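Local coordinates for protein beta sliding clamp (Bartonella birtlesii LL-WM9, PDB 6PTR) that probably encircles DNA as a ring-shaped head-to-tail homodimer and tethers DNA polymerases and other proteins to it for processive replication, at residues Phe18-Val29 and Val77-Ile85. Sequence-based numbering, arbitrary orientation.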
ATOM      1  N   PHE C  18     -11.433 -22.101   8.671  1.00 23.21           N
ATOM      2  CA  PHE C  18     -10.249 -21.906   9.500  1.00 22.08           C
ATOM      3  C   PHE C  18      -9.579 -20.567   9.211  1.00 22.73           C
ATOM      4  O   PHE C  18      -9.118 -19.878  10.132  1.00 22.57           O
ATOM      5  CB  PHE C  18      -9.254 -23.042   9.268  1.00 22.24           C
ATOM      6  CG  PHE C  18      -8.092 -23.033  10.229  1.00 22.44           C
ATOM      7  CD1 PHE C  18      -8.285 -23.374  11.556  1.00 25.49           C
ATOM      8  CD2 PHE C  18      -6.816 -22.716   9.807  1.00 30.91           C
ATOM      9  CE1 PHE C  18      -7.233 -23.361  12.457  1.00 23.87           C
ATOM     10  CE2 PHE C  18      -5.756 -22.707  10.715  1.00 35.89           C
ATOM     11  CZ  PHE C  18      -5.982 -23.031  12.048  1.00 26.80           C
ATOM     12  N   PHE C  19      -9.509 -20.200   7.933  1.00 24.04           N
ATOM     13  CA  PHE C  19      -8.898 -18.934   7.530  1.00 23.32           C
ATOM     14  C   PHE C  19      -9.665 -17.752   8.104  1.00 28.72           C
ATOM     15  O   PHE C  19      -9.067 -16.796   8.613  1.00 24.69           O
ATOM     16  CB  PHE C  19      -8.872 -18.869   6.008  1.00 26.25           C
ATOM     17  CG  PHE C  19      -8.114 -17.692   5.456  1.00 28.66           C
ATOM     18  CD1 PHE C  19      -6.780 -17.497   5.784  1.00 32.24           C
ATOM     19  CD2 PHE C  19      -8.732 -16.803   4.604  1.00 32.34           C
ATOM     20  CE1 PHE C  19      -6.070 -16.415   5.261  1.00 32.85           C
ATOM     21  CE2 PHE C  19      -8.034 -15.719   4.079  1.00 31.93           C
ATOM     22  CZ  PHE C  19      -6.701 -15.530   4.415  1.00 28.18           C
ATOM     23  N   LYS C  20     -10.999 -17.804   8.023  1.00 22.86           N
ATOM     24  CA  LYS C  20     -11.821 -16.732   8.571  1.00 26.13           C
ATOM     25  C   LYS C  20     -11.606 -16.585  10.069  1.00 22.51           C
ATOM     26  O   LYS C  20     -11.424 -15.469  10.569  1.00 25.81           O
ATOM     27  CB  LYS C  20     -13.299 -16.985   8.271  1.00 32.05           C
ATOM     28  CG  LYS C  20     -14.184 -15.820   8.702  1.00 41.07           C
ATOM     29  CD  LYS C  20     -15.619 -15.973   8.220  1.00 51.17           C
ATOM     30  CE  LYS C  20     -16.439 -14.717   8.513  1.00 55.63           C
ATOM     31  NZ  LYS C  20     -16.087 -13.574   7.620  1.00 59.17           N
ATOM     32  N   SER C  21     -11.610 -17.703  10.802  1.00 24.68           N
ATOM     33  CA  SER C  21     -11.443 -17.632  12.250  1.00 26.05           C
ATOM     34  C   SER C  21     -10.042 -17.165  12.615  1.00 24.50           C
ATOM     35  O   SER C  21      -9.874 -16.282  13.469  1.00 25.84           O
ATOM     36  CB  SER C  21     -11.748 -18.993  12.889  1.00 23.70           C
ATOM     37  OG  SER C  21     -13.083 -19.407  12.604  1.00 27.72           O
ATOM     38  N   LEU C  22      -9.021 -17.726  11.957  1.00 23.30           N
ATOM     39  CA  LEU C  22      -7.651 -17.287  12.186  1.00 23.16           C
ATOM     40  C   LEU C  22      -7.492 -15.803  11.887  1.00 24.33           C
ATOM     41  O   LEU C  22      -6.756 -15.103  12.587  1.00 28.35           O
ATOM     42  CB  LEU C  22      -6.685 -18.102  11.321  1.00 23.00           C
ATOM     43  CG  LEU C  22      -5.190 -17.990  11.592  1.00 31.75           C
ATOM     44  CD1 LEU C  22      -4.863 -18.300  13.052  1.00 27.15           C
ATOM     45  CD2 LEU C  22      -4.437 -18.926  10.653  1.00 33.04           C
ATOM     46  N   GLY C  23      -8.159 -15.308  10.842  1.00 23.14           N
ATOM     47  CA  GLY C  23      -8.064 -13.900  10.528  1.00 24.99           C
ATOM     48  C   GLY C  23      -8.572 -13.026  11.653  1.00 25.39           C
ATOM     49  O   GLY C  23      -8.061 -11.924  11.871  1.00 35.11           O
ATOM     50  N   ARG C  24      -9.556 -13.522  12.404  1.00 27.36           N
ATOM     51  CA  ARG C  24     -10.118 -12.741  13.496  1.00 34.24           C
ATOM     52  C   ARG C  24      -9.191 -12.672  14.700  1.00 34.27           C
ATOM     53  O   ARG C  24      -9.291 -11.724  15.485  1.00 41.12           O
ATOM     54  CB  ARG C  24     -11.478 -13.313  13.896  1.00 29.77           C
ATOM     55  CG  ARG C  24     -12.587 -12.982  12.877  1.00 29.15           C
ATOM     56  CD  ARG C  24     -13.915 -13.670  13.200  1.00 42.60           C
ATOM     57  NE  ARG C  24     -15.026 -13.228  12.364  1.00 53.06           N
ATOM     58  CZ  ARG C  24     -16.264 -13.701  12.463  1.00 64.67           C
ATOM     59  NH1 ARG C  24     -16.547 -14.645  13.352  1.00 67.81           N
ATOM     60  NH2 ARG C  24     -17.222 -13.231  11.674  1.00 68.34           N
ATOM     61  N   VAL C  25      -8.291 -13.645  14.885  1.00 22.94           N
ATOM     62  CA  VAL C  25      -7.522 -13.662  16.130  1.00 18.91           C
ATOM     63  C   VAL C  25      -6.086 -13.200  15.915  1.00 25.60           C
ATOM     64  O   VAL C  25      -5.499 -12.545  16.786  1.00 25.99           O
ATOM     65  CB  VAL C  25      -7.542 -15.055  16.790  1.00 24.70           C
ATOM     66  CG1 VAL C  25      -8.972 -15.529  16.955  1.00 28.02           C
ATOM     67  CG2 VAL C  25      -6.752 -16.033  15.983  1.00 31.10           C
ATOM     68  N   HIS C  26      -5.527 -13.487  14.740  1.00 22.51           N
ATOM     69  CA  HIS C  26      -4.089 -13.329  14.555  1.00 26.95           C
ATOM     70  C   HIS C  26      -3.647 -11.875  14.632  1.00 29.05           C
ATOM     71  O   HIS C  26      -2.510 -11.608  15.032  1.00 33.30           O
ATOM     72  CB  HIS C  26      -3.649 -13.965  13.222  1.00 26.24           C
ATOM     73  CG  HIS C  26      -3.764 -13.063  12.036  1.00 27.77           C
ATOM     74  ND1 HIS C  26      -4.965 -12.787  11.415  1.00 28.03           N
ATOM     75  CD2 HIS C  26      -2.819 -12.396  11.332  1.00 31.02           C
ATOM     76  CE1 HIS C  26      -4.757 -11.971  10.397  1.00 35.78           C
ATOM     77  NE2 HIS C  26      -3.463 -11.714  10.327  1.00 32.53           N
ATOM     78  N   ARG C  27      -4.508 -10.923  14.260  1.00 29.14           N
ATOM     79  CA  ARG C  27      -4.056  -9.537  14.216  1.00 34.76           C
ATOM     80  C   ARG C  27      -3.805  -8.939  15.599  1.00 31.25           C
ATOM     81  O   ARG C  27      -3.265  -7.830  15.684  1.00 32.35           O
ATOM     82  CB  ARG C  27      -5.053  -8.663  13.436  1.00 44.58           C
ATOM     83  CG  ARG C  27      -6.462  -9.229  13.243  1.00 49.35           C
ATOM     84  CD  ARG C  27      -7.306  -8.295  12.341  1.00 53.93           C
ATOM     85  NE  ARG C  27      -8.746  -8.396  12.591  1.00 55.15           N
ATOM     86  CZ  ARG C  27      -9.644  -8.850  11.718  1.00 58.73           C
ATOM     87  NH1 ARG C  27      -9.262  -9.248  10.510  1.00 62.64           N
ATOM     88  NH2 ARG C  27     -10.931  -8.898  12.051  1.00 51.25           N
ATOM     89  N   VAL C  28      -4.171  -9.640  16.672  1.00 23.39           N
ATOM     90  CA  VAL C  28      -3.892  -9.175  18.024  1.00 26.26           C
ATOM     91  C   VAL C  28      -2.409  -9.311  18.329  1.00 32.72           C
ATOM     92  O   VAL C  28      -1.844  -8.540  19.121  1.00 31.10           O
ATOM     93  CB  VAL C  28      -4.786  -9.964  19.001  1.00 31.34           C
ATOM     94  CG1 VAL C  28      -4.222  -9.975  20.405  1.00 36.77           C
ATOM     95  CG2 VAL C  28      -6.150  -9.340  18.981  1.00 32.69           C
ATOM     96  N   VAL C  29      -1.746 -10.256  17.666  1.00 28.40           N
ATOM     97  CA  VAL C  29      -0.320 -10.452  17.851  1.00 31.57           C
ATOM     98  C   VAL C  29       0.431  -9.236  17.332  1.00 34.95           C
ATOM     99  O   VAL C  29       0.174  -8.743  16.225  1.00 34.52           O
ATOM    100  CB  VAL C  29       0.121 -11.743  17.147  1.00 29.99           C
ATOM    101  CG1 VAL C  29       1.632 -11.869  17.177  1.00 31.44           C
ATOM    102  CG2 VAL C  29      -0.552 -12.937  17.795  1.00 30.24           C
ATOM    103  N   VAL C  77       1.153 -22.071  17.705  1.00 17.96           N
ATOM    104  CA  VAL C  77       1.763 -22.027  16.375  1.00 19.61           C
ATOM    105  C   VAL C  77       2.038 -20.563  16.059  1.00 17.42           C
ATOM    106  O   VAL C  77       1.178 -19.723  16.358  1.00 19.79           O
ATOM    107  CB  VAL C  77       0.816 -22.625  15.309  1.00 22.85           C
ATOM    108  CG1 VAL C  77       1.533 -22.876  14.012  1.00 26.62           C
ATOM    109  CG2 VAL C  77       0.124 -23.906  15.822  1.00 26.68           C
ATOM    110  N   PRO C  78       3.186 -20.199  15.466  1.00 18.39           N
ATOM    111  CA  PRO C  78       3.401 -18.785  15.097  1.00 17.70           C
ATOM    112  C   PRO C  78       2.277 -18.250  14.219  1.00 23.69           C
ATOM    113  O   PRO C  78       1.949 -18.839  13.186  1.00 19.25           O
ATOM    114  CB  PRO C  78       4.746 -18.818  14.367  1.00 23.38           C
ATOM    115  CG  PRO C  78       5.468 -20.002  15.021  1.00 23.75           C
ATOM    116  CD  PRO C  78       4.376 -21.022  15.166  1.00 20.49           C
ATOM    117  N   ALA C  79       1.657 -17.142  14.650  1.00 21.99           N
ATOM    118  CA  ALA C  79       0.338 -16.804  14.122  1.00 19.42           C
ATOM    119  C   ALA C  79       0.414 -16.192  12.726  1.00 19.93           C
ATOM    120  O   ALA C  79      -0.414 -16.520  11.870  1.00 24.09           O
ATOM    121  CB  ALA C  79      -0.397 -15.864  15.081  1.00 22.83           C
ATOM    122  N   TYR C  80       1.370 -15.293  12.472  1.00 21.38           N
ATOM    123  CA  TYR C  80       1.428 -14.694  11.143  1.00 22.65           C
ATOM    124  C   TYR C  80       1.867 -15.721  10.105  1.00 28.75           C
ATOM    125  O   TYR C  80       1.355 -15.725   8.979  1.00 28.22           O
ATOM    126  CB  TYR C  80       2.339 -13.475  11.149  1.00 22.19           C
ATOM    127  CG  TYR C  80       1.623 -12.288  11.774  1.00 30.07           C
ATOM    128  CD1 TYR C  80       0.718 -11.532  11.038  1.00 37.62           C
ATOM    129  CD2 TYR C  80       1.836 -11.941  13.101  1.00 36.24           C
ATOM    130  CE1 TYR C  80       0.050 -10.462  11.606  1.00 37.27           C
ATOM    131  CE2 TYR C  80       1.185 -10.866  13.672  1.00 39.94           C
ATOM    132  CZ  TYR C  80       0.285 -10.137  12.922  1.00 40.60           C
ATOM    133  OH  TYR C  80      -0.380  -9.073  13.498  1.00 44.86           O
ATOM    134  N   LEU C  81       2.793 -16.608  10.475  1.00 26.28           N
ATOM    135  CA  LEU C  81       3.197 -17.686   9.569  1.00 26.00           C
ATOM    136  C   LEU C  81       2.029 -18.608   9.260  1.00 25.13           C
ATOM    137  O   LEU C  81       1.798 -18.973   8.099  1.00 25.50           O
ATOM    138  CB  LEU C  81       4.339 -18.497  10.179  1.00 25.43           C
ATOM    139  CG  LEU C  81       4.785 -19.729   9.381  1.00 25.51           C
ATOM    140  CD1 LEU C  81       5.196 -19.331   7.941  1.00 24.43           C
ATOM    141  CD2 LEU C  81       5.947 -20.426  10.091  1.00 28.21           C
ATOM    142  N   LEU C  82       1.290 -19.025  10.290  1.00 19.45           N
ATOM    143  CA  LEU C  82       0.148 -19.894  10.036  1.00 20.68           C
ATOM    144  C   LEU C  82      -0.862 -19.203   9.137  1.00 23.06           C
ATOM    145  O   LEU C  82      -1.380 -19.813   8.200  1.00 19.69           O
ATOM    146  CB  LEU C  82      -0.511 -20.304  11.341  1.00 15.73           C
ATOM    147  CG  LEU C  82      -1.714 -21.226  11.203  1.00 19.94           C
ATOM    148  CD1 LEU C  82      -1.334 -22.553  10.518  1.00 21.10           C
ATOM    149  CD2 LEU C  82      -2.307 -21.477  12.578  1.00 19.27           C
ATOM    150  N   TYR C  83      -1.146 -17.920   9.403  1.00 20.39           N
ATOM    151  CA  TYR C  83      -2.078 -17.176   8.552  1.00 21.14           C
ATOM    152  C   TYR C  83      -1.588 -17.122   7.107  1.00 24.02           C
ATOM    153  O   TYR C  83      -2.360 -17.353   6.167  1.00 25.09           O
ATOM    154  CB  TYR C  83      -2.278 -15.753   9.092  1.00 22.33           C
ATOM    155  CG  TYR C  83      -3.388 -15.013   8.373  1.00 23.05           C
ATOM    156  CD1 TYR C  83      -4.711 -15.325   8.626  1.00 25.81           C
ATOM    157  CD2 TYR C  83      -3.108 -14.025   7.429  1.00 34.32           C
ATOM    158  CE1 TYR C  83      -5.742 -14.667   7.977  1.00 32.84           C
ATOM    159  CE2 TYR C  83      -4.139 -13.350   6.766  1.00 35.89           C
ATOM    160  CZ  TYR C  83      -5.457 -13.683   7.056  1.00 38.73           C
ATOM    161  OH  TYR C  83      -6.508 -13.047   6.415  1.00 48.05           O
ATOM    162  N   ASP C  84      -0.304 -16.802   6.905  1.00 20.23           N
ATOM    163  CA  ASP C  84       0.208 -16.706   5.542  1.00 23.78           C
ATOM    164  C   ASP C  84       0.134 -18.052   4.831  1.00 26.08           C
ATOM    165  O   ASP C  84      -0.125 -18.102   3.620  1.00 28.73           O
ATOM    166  CB  ASP C  84       1.639 -16.171   5.554  1.00 27.17           C
ATOM    167  CG  ASP C  84       1.716 -14.706   5.967  1.00 48.91           C
ATOM    168  OD1 ASP C  84       0.710 -13.981   5.826  1.00 54.85           O
ATOM    169  OD2 ASP C  84       2.791 -14.276   6.433  1.00 58.50           O
ATOM    170  N   ILE C  85       0.349 -19.153   5.555  1.00 20.89           N
ATOM    171  CA  ILE C  85       0.241 -20.475   4.942  1.00 23.12           C
ATOM    172  C   ILE C  85      -1.200 -20.751   4.519  1.00 26.36           C
ATOM    173  O   ILE C  85      -1.475 -21.081   3.356  1.00 27.35           O
ATOM    174  CB  ILE C  85       0.763 -21.559   5.905  1.00 23.01           C
ATOM    175  CG1 ILE C  85       2.288 -21.480   6.012  1.00 23.16           C
ATOM    176  CG2 ILE C  85       0.280 -22.956   5.473  1.00 25.22           C
ATOM    177  CD1 ILE C  85       2.831 -22.280   7.204  1.00 28.43           C
TER
HETATM  178  O   HOH W   1      -9.291 -14.223   7.158  1.00 31.72           O
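Y83 reaches across from helix 79-85 as a knob set among F19, L22, G23 and H26 of helix 18-26, and its flat ring illustrates how one aromatic side chain can lock two helices together. The H26 imidazole stacks face to face on one side of the Y83 ring, centroids 4.0 Å apart; on the opposite face lies F19, nearly parallel but slid so far that little more than its CE1–CZ rim overlaps the phenol. G23, with no side chain, brings its CA to 3.5 Å from Y83 CE1. The imidazole edge is also turned to Y80, an offset edge-to-face pair with planes at 77°, in which H26 CD2 comes 3.5 Å from Y80 CE1.

Polar bonds hold the H26 imidazole and the Y80 hydroxyl. With CG of H26 placed between its backbone N and carbonyl carbon (chi1 86°), ND1 folds back on its own helix and donates to L22 O at 3.2 Å, more weakly to G23 O, which restrains the rotation of the stacked ring. Y80 OH donates to V29 O over 2.8 Å, tying the second helix to the type I turn H26–V29. One water joins Y83 OH to F19 O, lying in the plane of the phenol at its edge.

Apolar packing fills the deeper side: L22 CD2 lies 3.6 Å from L82 CG, F18 meets L82 CD2 with its ring edge, and V29 sets CG2 against A79 CB and CG1 against Y80 CE2. F18 continues onto F65 and L52 and A79 onto V41, three residues of the sheet beneath. Two roughly antiparallel helices, their axes 10.2 Å apart at 150°, packed side by side on beta-sheet are characteristic of a DNA-clamp domain, here the N-terminal domain of the beta sliding clamp.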